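Local coordinates for cyclic nucleotide-binding protein (Ruegeria pomeroyi, PDB 3FX3) that probably acts as a DNA-binding transcription regulator of the Crp family, pairing a cyclic nucleotide-binding domain with a helix-turn-helix domain, at residues 32-37 with 110-115; 54-59 with 84-89; 154-159 with 226-231. All coordinates share one frame; numbering follows the deposited sequence.

Interaction 1: 32-37 with 110-115; sequences SQAVWR and MHIPSP. With PO4 (phosphate ion), chain F.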
loop_
_atom_site.group_PDB
_atom_site.type_symbol
_atom_site.label_atom_id
_atom_site.label_comp_id
_atom_site.label_asym_id
_atom_site.label_seq_id
_atom_site.Cartn_x
_atom_site.Cartn_y
_atom_site.Cartn_z
ATOM N N SER B 32 -12.829 22.957 -7.154
ATOM C CA SER B 32 -13.245 24.353 -7.314
ATOM C C SER B 32 -13.253 25.099 -5.990
ATOM O O SER B 32 -13.339 26.300 -6.002
ATOM C CB SER B 32 -14.646 24.465 -7.941
ATOM O OG SER B 32 -14.607 24.243 -9.348
ATOM N N GLN B 33 -13.168 24.381 -4.860
ATOM C CA GLN B 33 -13.120 25.013 -3.549
ATOM C C GLN B 33 -11.703 25.033 -2.972
ATOM O O GLN B 33 -11.508 25.371 -1.810
ATOM C CB GLN B 33 -14.097 24.304 -2.625
ATOM C CG GLN B 33 -15.534 24.545 -3.081
ATOM C CD GLN B 33 -16.515 23.779 -2.267
ATOM O OE1 GLN B 33 -16.895 24.221 -1.185
ATOM N NE2 GLN B 33 -16.953 22.615 -2.776
ATOM N N ALA B 34 -10.713 24.703 -3.789
ATOM C CA ALA B 34 -9.339 24.708 -3.335
ATOM C C ALA B 34 -8.836 26.127 -3.046
ATOM O O ALA B 34 -9.321 27.098 -3.622
ATOM C CB ALA B 34 -8.465 24.065 -4.399
ATOM N N VAL B 35 -7.866 26.232 -2.145
ATOM C CA VAL B 35 -7.107 27.472 -1.918
ATOM C C VAL B 35 -5.690 27.250 -2.472
ATOM O O VAL B 35 -4.997 26.314 -2.085
ATOM C CB VAL B 35 -7.058 27.840 -0.416
ATOM C CG1 VAL B 35 -6.200 29.095 -0.192
ATOM C CG2 VAL B 35 -8.471 28.088 0.117
ATOM N N TRP B 36 -5.264 28.099 -3.385
ATOM C CA TRP B 36 -3.988 27.912 -4.056
ATOM C C TRP B 36 -2.931 28.803 -3.426
ATOM O O TRP B 36 -3.146 29.988 -3.301
ATOM C CB TRP B 36 -4.131 28.233 -5.544
ATOM C CG TRP B 36 -5.175 27.404 -6.194
ATOM C CD1 TRP B 36 -6.520 27.692 -6.288
ATOM C CD2 TRP B 36 -4.988 26.130 -6.826
ATOM N NE1 TRP B 36 -7.161 26.669 -6.941
ATOM C CE2 TRP B 36 -6.244 25.702 -7.277
ATOM C CE3 TRP B 36 -3.875 25.323 -7.069
ATOM C CZ2 TRP B 36 -6.413 24.514 -7.978
ATOM C CZ3 TRP B 36 -4.048 24.152 -7.743
ATOM C CH2 TRP B 36 -5.307 23.743 -8.182
ATOM N N ARG B 37 -1.805 28.227 -2.997
ATOM C CA ARG B 37 -0.740 29.003 -2.396
ATOM C C ARG B 37 0.631 28.658 -2.957
ATOM O O ARG B 37 0.891 27.510 -3.301
ATOM C CB ARG B 37 -0.717 28.810 -0.883
ATOM C CG ARG B 37 -1.933 29.346 -0.150
ATOM C CD ARG B 37 -1.969 30.859 -0.203
ATOM N NE ARG B 37 -3.026 31.405 0.639
ATOM C CZ ARG B 37 -4.175 31.912 0.189
ATOM N NH1 ARG B 37 -4.463 31.948 -1.129
ATOM N NH2 ARG B 37 -5.063 32.372 1.067
HETATM N N MSE B 110 -1.891 23.082 -3.530
HETATM C CA MSE B 110 -3.319 23.198 -3.507
HETATM C C MSE B 110 -3.811 22.708 -2.163
HETATM O O MSE B 110 -3.590 21.550 -1.778
HETATM C CB MSE B 110 -3.942 22.345 -4.614
HETATM C CG MSE B 110 -5.435 22.614 -4.799
HETATM SE SE MSE B 110 -6.249 21.285 -5.966
HETATM C CE MSE B 110 -6.158 19.747 -4.772
ATOM N N HIS B 111 -4.509 23.563 -1.452
ATOM C CA HIS B 111 -5.042 23.197 -0.140
ATOM C C HIS B 111 -6.564 23.005 -0.263
ATOM O O HIS B 111 -7.262 23.894 -0.725
ATOM C CB HIS B 111 -4.766 24.309 0.884
ATOM C CG HIS B 111 -3.321 24.657 1.062
ATOM N ND1 HIS B 111 -2.482 23.958 1.904
ATOM C CD2 HIS B 111 -2.594 25.706 0.599
ATOM C CE1 HIS B 111 -1.279 24.507 1.874
ATOM N NE2 HIS B 111 -1.328 25.589 1.124
ATOM N N ILE B 112 -7.071 21.873 0.188
ATOM C CA ILE B 112 -8.517 21.641 0.247
ATOM C C ILE B 112 -8.962 21.833 1.689
ATOM O O ILE B 112 -8.524 21.076 2.562
ATOM C CB ILE B 112 -8.882 20.231 -0.164
ATOM C CG1 ILE B 112 -8.390 19.921 -1.581
ATOM C CG2 ILE B 112 -10.425 20.063 -0.111
ATOM C CD1 ILE B 112 -8.955 20.840 -2.633
ATOM N N PRO B 113 -9.814 22.837 1.956
ATOM C CA PRO B 113 -10.204 23.014 3.356
ATOM C C PRO B 113 -10.909 21.774 3.897
ATOM O O PRO B 113 -11.731 21.197 3.221
ATOM C CB PRO B 113 -11.151 24.214 3.344
ATOM C CG PRO B 113 -10.910 24.893 2.056
ATOM C CD PRO B 113 -10.353 23.875 1.077
ATOM N N SER B 114 -10.558 21.368 5.107
ATOM C CA SER B 114 -11.125 20.166 5.694
ATOM C C SER B 114 -12.649 20.164 5.730
ATOM O O SER B 114 -13.254 19.155 5.350
ATOM C CB SER B 114 -10.589 19.965 7.114
ATOM O OG SER B 114 -9.188 19.847 7.047
ATOM N N PRO B 115 -13.272 21.280 6.170
ATOM C CA PRO B 115 -14.734 21.246 6.220
ATOM C C PRO B 115 -15.383 21.042 4.854
ATOM O O PRO B 115 -16.458 20.470 4.799
ATOM C CB PRO B 115 -15.134 22.599 6.861
ATOM C CG PRO B 115 -13.848 23.099 7.561
ATOM C CD PRO B 115 -12.734 22.581 6.627
HETATM P P PO4 F . -12.393 27.533 -9.664
HETATM O O1 PO4 F . -12.789 27.931 -8.253
HETATM O O2 PO4 F . -11.135 26.677 -9.685
HETATM O O3 PO4 F . -13.585 26.819 -10.275
HETATM O O4 PO4 F . -12.038 28.781 -10.449
#

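Interaction 2: 54-59 with 84-89; sequences AIHVVI and ESFGEA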
loop_
_atom_site.group_PDB
_atom_site.type_symbol
_atom_site.label_atom_id
_atom_site.label_comp_id
_atom_site.label_asym_id
_atom_site.label_seq_id
_atom_site.Cartn_x
_atom_site.Cartn_y
_atom_site.Cartn_z
ATOM N N ALA B 54 -6.739 21.893 6.542
ATOM C CA ALA B 54 -6.768 21.576 5.126
ATOM C C ALA B 54 -5.980 20.317 4.886
ATOM O O ALA B 54 -5.137 19.911 5.727
ATOM C CB ALA B 54 -6.170 22.738 4.282
ATOM N N ILE B 55 -6.259 19.699 3.744
ATOM C CA ILE B 55 -5.467 18.608 3.233
ATOM C C ILE B 55 -4.652 19.185 2.082
ATOM O O ILE B 55 -5.143 20.021 1.335
ATOM C CB ILE B 55 -6.352 17.462 2.723
ATOM C CG1 ILE B 55 -7.231 16.912 3.869
ATOM C CG2 ILE B 55 -5.510 16.348 2.163
ATOM C CD1 ILE B 55 -8.280 15.873 3.397
ATOM N N HIS B 56 -3.433 18.708 1.929
ATOM C CA HIS B 56 -2.443 19.352 1.065
ATOM C C HIS B 56 -2.031 18.500 -0.100
ATOM O O HIS B 56 -1.787 17.320 0.050
ATOM C CB HIS B 56 -1.214 19.742 1.896
ATOM C CG HIS B 56 -1.573 20.324 3.221
ATOM N ND1 HIS B 56 -2.024 21.616 3.370
ATOM C CD2 HIS B 56 -1.604 19.770 4.459
ATOM C CE1 HIS B 56 -2.289 21.844 4.644
ATOM N NE2 HIS B 56 -2.039 20.740 5.330
ATOM N N VAL B 57 -1.927 19.137 -1.256
ATOM C CA VAL B 57 -1.490 18.506 -2.472
ATOM C C VAL B 57 -0.410 19.363 -3.157
ATOM O O VAL B 57 -0.671 20.528 -3.540
ATOM C CB VAL B 57 -2.664 18.332 -3.449
ATOM C CG1 VAL B 57 -2.193 17.551 -4.665
ATOM C CG2 VAL B 57 -3.872 17.616 -2.775
ATOM N N VAL B 58 0.791 18.813 -3.300
ATOM C CA VAL B 58 1.888 19.527 -3.959
ATOM C C VAL B 58 1.609 19.569 -5.461
ATOM O O VAL B 58 1.277 18.541 -6.048
ATOM C CB VAL B 58 3.237 18.869 -3.678
ATOM C CG1 VAL B 58 4.407 19.699 -4.305
ATOM C CG2 VAL B 58 3.420 18.690 -2.172
ATOM N N ILE B 59 1.633 20.768 -6.046
ATOM C CA ILE B 59 1.477 20.954 -7.480
ATOM C C ILE B 59 2.851 21.047 -8.136
ATOM O O ILE B 59 3.049 20.550 -9.250
ATOM C CB ILE B 59 0.698 22.221 -7.794
ATOM C CG1 ILE B 59 -0.686 22.165 -7.134
ATOM C CG2 ILE B 59 0.609 22.445 -9.312
ATOM C CD1 ILE B 59 -1.485 20.874 -7.361
ATOM N N GLU B 84 1.416 14.767 -5.289
ATOM C CA GLU B 84 1.276 13.961 -4.073
ATOM C C GLU B 84 0.528 14.711 -3.002
ATOM O O GLU B 84 0.764 15.922 -2.795
ATOM C CB GLU B 84 2.647 13.520 -3.544
ATOM C CG GLU B 84 3.446 12.714 -4.572
ATOM C CD GLU B 84 4.809 12.258 -4.043
ATOM O OE1 GLU B 84 5.516 13.006 -3.317
ATOM O OE2 GLU B 84 5.173 11.112 -4.363
ATOM N N SER B 85 -0.371 14.000 -2.318
ATOM C CA SER B 85 -1.161 14.601 -1.241
ATOM C C SER B 85 -0.630 14.160 0.099
ATOM O O SER B 85 0.032 13.138 0.202
ATOM C CB SER B 85 -2.649 14.216 -1.326
ATOM O OG SER B 85 -2.833 12.815 -1.281
ATOM N N PHE B 86 -0.912 14.938 1.129
ATOM C CA PHE B 86 -0.590 14.514 2.482
ATOM C C PHE B 86 -1.481 15.261 3.480
ATOM O O PHE B 86 -2.113 16.260 3.126
ATOM C CB PHE B 86 0.915 14.727 2.770
ATOM C CG PHE B 86 1.364 16.178 2.716
ATOM C CD1 PHE B 86 1.778 16.734 1.546
ATOM C CD2 PHE B 86 1.353 16.967 3.851
ATOM C CE1 PHE B 86 2.174 18.054 1.478
ATOM C CE2 PHE B 86 1.783 18.290 3.800
ATOM C CZ PHE B 86 2.182 18.835 2.594
ATOM N N GLY B 87 -1.514 14.786 4.731
ATOM C CA GLY B 87 -2.338 15.363 5.770
ATOM C C GLY B 87 -3.785 14.905 5.834
ATOM O O GLY B 87 -4.585 15.489 6.586
ATOM N N GLU B 88 -4.134 13.878 5.046
ATOM C CA GLU B 88 -5.513 13.386 4.980
ATOM C C GLU B 88 -5.978 12.912 6.349
ATOM O O GLU B 88 -7.016 13.374 6.838
ATOM C CB GLU B 88 -5.697 12.234 3.966
ATOM C CG GLU B 88 -5.267 12.510 2.535
ATOM C CD GLU B 88 -3.799 12.203 2.248
ATOM O OE1 GLU B 88 -3.000 12.038 3.193
ATOM O OE2 GLU B 88 -3.439 12.131 1.053
ATOM N N ALA B 89 -5.215 12.017 6.972
ATOM C CA ALA B 89 -5.640 11.411 8.234
ATOM C C ALA B 89 -5.855 12.467 9.314
ATOM O O ALA B 89 -6.880 12.464 10.034
ATOM C CB ALA B 89 -4.623 10.332 8.719
HETATM O O HOH W 1 -3.607 18.047 7.062
#

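Interaction 3: 154-159 with 226-231; sequences GAQRVA and AESDPA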
loop_
_atom_site.group_PDB
_atom_site.type_symbol
_atom_site.label_atom_id
_atom_site.label_comp_id
_atom_site.label_asym_id
_atom_site.label_seq_id
_atom_site.Cartn_x
_atom_site.Cartn_y
_atom_site.Cartn_z
ATOM N N GLY B 154 19.781 -1.242 -6.389
ATOM C CA GLY B 154 19.723 0.158 -6.011
ATOM C C GLY B 154 19.565 1.102 -7.198
ATOM O O GLY B 154 18.689 1.974 -7.198
ATOM N N ALA B 155 20.431 0.957 -8.197
ATOM C CA ALA B 155 20.379 1.832 -9.357
ATOM C C ALA B 155 19.011 1.725 -10.012
ATOM O O ALA B 155 18.434 2.744 -10.432
ATOM C CB ALA B 155 21.512 1.487 -10.377
ATOM N N GLN B 156 18.491 0.496 -10.106
ATOM C CA GLN B 156 17.199 0.264 -10.746
ATOM C C GLN B 156 16.086 0.951 -9.978
ATOM O O GLN B 156 15.168 1.510 -10.574
ATOM C CB GLN B 156 16.899 -1.237 -10.902
ATOM C CG GLN B 156 17.728 -1.882 -12.015
ATOM C CD GLN B 156 17.498 -3.366 -12.154
ATOM O OE1 GLN B 156 17.630 -4.113 -11.191
ATOM N NE2 GLN B 156 17.174 -3.807 -13.370
ATOM N N ARG B 157 16.173 0.919 -8.654
ATOM C CA ARG B 157 15.142 1.562 -7.837
ATOM C C ARG B 157 15.129 3.060 -8.041
ATOM O O ARG B 157 14.073 3.651 -8.065
ATOM C CB ARG B 157 15.310 1.216 -6.366
ATOM C CG ARG B 157 15.037 -0.281 -6.049
ATOM C CD ARG B 157 15.508 -0.606 -4.628
ATOM N NE ARG B 157 14.739 0.202 -3.722
ATOM C CZ ARG B 157 15.173 0.845 -2.651
ATOM N NH1 ARG B 157 16.424 0.793 -2.228
ATOM N NH2 ARG B 157 14.290 1.533 -1.984
ATOM N N VAL B 158 16.299 3.665 -8.240
ATOM C CA VAL B 158 16.377 5.115 -8.468
ATOM C C VAL B 158 15.833 5.458 -9.855
ATOM O O VAL B 158 15.102 6.458 -10.022
ATOM C CB VAL B 158 17.821 5.628 -8.290
ATOM C CG1 VAL B 158 17.949 7.114 -8.693
ATOM C CG2 VAL B 158 18.258 5.400 -6.850
ATOM N N ALA B 159 16.172 4.616 -10.838
ATOM C CA ALA B 159 15.624 4.751 -12.196
ATOM C C ALA B 159 14.097 4.785 -12.132
ATOM O O ALA B 159 13.442 5.623 -12.729
ATOM C CB ALA B 159 16.094 3.581 -13.079
ATOM N N ALA B 226 15.635 -0.048 -15.936
ATOM C CA ALA B 226 14.833 -0.422 -14.768
ATOM C C ALA B 226 14.280 -1.846 -14.870
ATOM O O ALA B 226 14.319 -2.604 -13.894
ATOM C CB ALA B 226 13.679 0.564 -14.572
ATOM N N GLU B 227 13.761 -2.183 -16.054
ATOM C CA GLU B 227 13.116 -3.483 -16.306
ATOM C C GLU B 227 14.069 -4.615 -16.623
ATOM O O GLU B 227 13.671 -5.773 -16.509
ATOM C CB GLU B 227 12.105 -3.374 -17.445
ATOM C CG GLU B 227 10.812 -2.719 -17.022
ATOM C CD GLU B 227 9.945 -2.291 -18.190
ATOM O OE1 GLU B 227 10.239 -2.674 -19.352
ATOM O OE2 GLU B 227 8.961 -1.559 -17.931
ATOM N N SER B 228 15.302 -4.298 -17.030
ATOM C CA SER B 228 16.279 -5.338 -17.387
ATOM C C SER B 228 16.520 -6.291 -16.216
ATOM O O SER B 228 16.369 -5.902 -15.054
ATOM C CB SER B 228 17.609 -4.728 -17.845
ATOM O OG SER B 228 18.359 -4.231 -16.749
ATOM N N ASP B 229 16.877 -7.539 -16.531
ATOM C CA ASP B 229 17.120 -8.564 -15.513
ATOM C C ASP B 229 18.230 -8.082 -14.573
ATOM O O ASP B 229 19.370 -7.873 -15.032
ATOM C CB ASP B 229 17.520 -9.892 -16.153
ATOM C CG ASP B 229 17.921 -10.935 -15.125
ATOM O OD1 ASP B 229 17.155 -11.157 -14.170
ATOM O OD2 ASP B 229 19.010 -11.529 -15.269
ATOM N N PRO B 230 17.901 -7.882 -13.265
ATOM C CA PRO B 230 18.891 -7.378 -12.297
ATOM C C PRO B 230 20.225 -8.135 -12.321
ATOM O O PRO B 230 21.276 -7.509 -12.141
ATOM C CB PRO B 230 18.179 -7.530 -10.942
ATOM C CG PRO B 230 16.716 -7.411 -11.276
ATOM C CD PRO B 230 16.568 -8.054 -12.638
ATOM N N ALA B 231 20.159 -9.452 -12.579
ATOM C CA ALA B 231 21.329 -10.341 -12.673
ATOM C C ALA B 231 22.133 -10.223 -13.987
ATOM O O ALA B 231 23.108 -10.958 -14.184
ATOM C CB ALA B 231 20.887 -11.797 -12.464
#

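Interaction 1: 32-37 with 110-115
The selenomethionine Met110 lays its CG over one face of the Trp36 ring, 3.6 Å from the centroid of the six-membered ring and 12° off its normal. Its SE lies more obliquely, a Met-aromatic contact with SE 3.4 Å from CH2 of Trp36. The two side chains run side by side: with CG anti to the backbone N (chi1 -170°), Met110 points the same way as the indole and puts CG over its face. Ala34 CB comes over the same face of the indole and packs tightly on CG of Met110, 3.4 Å away, while CD1 of Ile112 touches the same methyl.

The backbone beneath is an antiparallel pairing of strands 35-39 and 107-113, an outer strand and its neighbour in one sheet of the beta-roll of a cyclic nucleotide-binding domain. Val35 and His111 form the hydrogen-bonded pair, with Val35 N to His111 O at 2.8 Å and His111 N to Val35 O at 2.9 Å. Their side chains lie on the sheet face away from Trp36 and Met110. There the aliphatic part of Arg37 meets the edge of the imidazole, CG to CD2 of His111 at 3.8 Å. His111 is positioned by hydrogen bonds at both ring nitrogens, NE2 with Tyr39 and ND1 with His56. On the other face, helix 7-13 touches both Trp36 and Met110, and His6 stacks on the indole.

Interaction 2: 54-59 with 84-89
Phe86 turns one ring face to the CB of His56, which lies 3.8 Å from the ring centroid and 20° off the normal. The two rings themselves meet obliquely, their planes 34° apart. This overlap sits on the antiparallel pairing of strands 54-58 and 84-86 in the beta-roll of the cyclic nucleotide-binding domain, on the side of the sheet that meets strand 62-68 of the second sheet through Val58 and Phe86.

CG of Phe86 stands between its own backbone N and carbonyl carbon (chi1 63°), which swings the ring across the neighbouring strand. CG2 of Val58 then reaches the ring edge, 3.9 Å from CE1 of Phe86. The imidazole of His56 is hydrogen-bonded to Tyr97 at NE2 and, at its other nitrogen, to His111, so hydrogen bonding as well as packing fixes its rotation.

Backbone bonds set the register: His56 and Phe86 are a hydrogen-bonded pair, with Phe86 N to His56 O at 2.8 Å, and Val58 N also binds Glu84 O. Between them Val57 and Ser85 form a non-hydrogen-bonded pair, their side chains on the face toward helices 7-13 and 17-20. On that face CG2 of Ile55 packs against CG of Glu88, 3.9 Å away.

Past Phe86 the strand gives way to helix 88-93, with Gly87 at the N-cap. The carboxylate of Glu88 links two directions: its OE1 is hydrogen-bonded to His140 of the second subunit, while OE2 accepts a bond from Ser85 OG, which is also hydrogen-bonded to Leu18 N. Where the two backbones separate, one water donates to both Ala54 O and Gly87 O, at 2.8 Å from each oxygen.

Interaction 3: 154-159 with 226-231
The carboxamide nitrogen of Gln156 is gripped by carbonyls at and just past the end of helix 219-227: NE2 donates to Ser228 O at 2.8 Å and also hydrogen-bonds Tyr225 O. The contact belongs to the Crp-like helix-turn-helix region, where helix 154-165 meets helix 219-227, the last helix of the chain, and the loop that follows it.

The bond to Ser228 is bent, with an N-H...O angle of 135°. Its acceptor lies in the amide plane of Gln156, whereas the donor is tilted 30° from the carbonyl plane of Ser228. Ala226 O is also near, 3.1 Å from NE2 of Gln156, but the angle is too poor for a hydrogen bond; that carbonyl is bonded instead to Gln152. The amide thus lies among carbonyls at the C-terminal end of the helix, where the last carbonyls of a helix lack an in-helix N-H partner.

Gln156 gets there with CG anti to its carbonyl carbon (chi1 -74°) and a chain extended beyond CG, which carries the amide across to the loop after helix 219-227. The amide oxygen is held too: OE1 accepts a hydrogen bond from the backbone N of Thr153. With both amide atoms engaged, the flip state of the group is defined.

The ring of Pro230 crosses the glutamine at about a right angle, bringing its CG to 3.4 Å from OE1 of Gln156. Ser228 is the first residue to leave helical backbone angles, and its OG turns back to Tyr225 O. One turn along from Gln156, the two helices meet through small side chains, with CB of Ala159 4.1 Å from CB of Ala226.

How the interactions relate
Interactions 1 and 2 belong to one four-stranded sheet and share its middle: strands 107-113 and 54-58 are neighbours, joined by probable hydrogen bonds. Each pairs an inner strand with an outer one, 35-39 in interaction 1 and 84-86 in interaction 2. Interaction 2, nested within the chain loop closed by interaction 1, is buried, whereas interaction 1 is only partly so. Both combine paired backbones with aromatic packing. Interaction 3 lies in the other domain, its centre about 38 Å from that of interaction 1 and about 30 Å from that of interaction 2; also buried, its polar link across the segments is a side-chain amide held by backbone carbonyls, with small apolar side chains beside it.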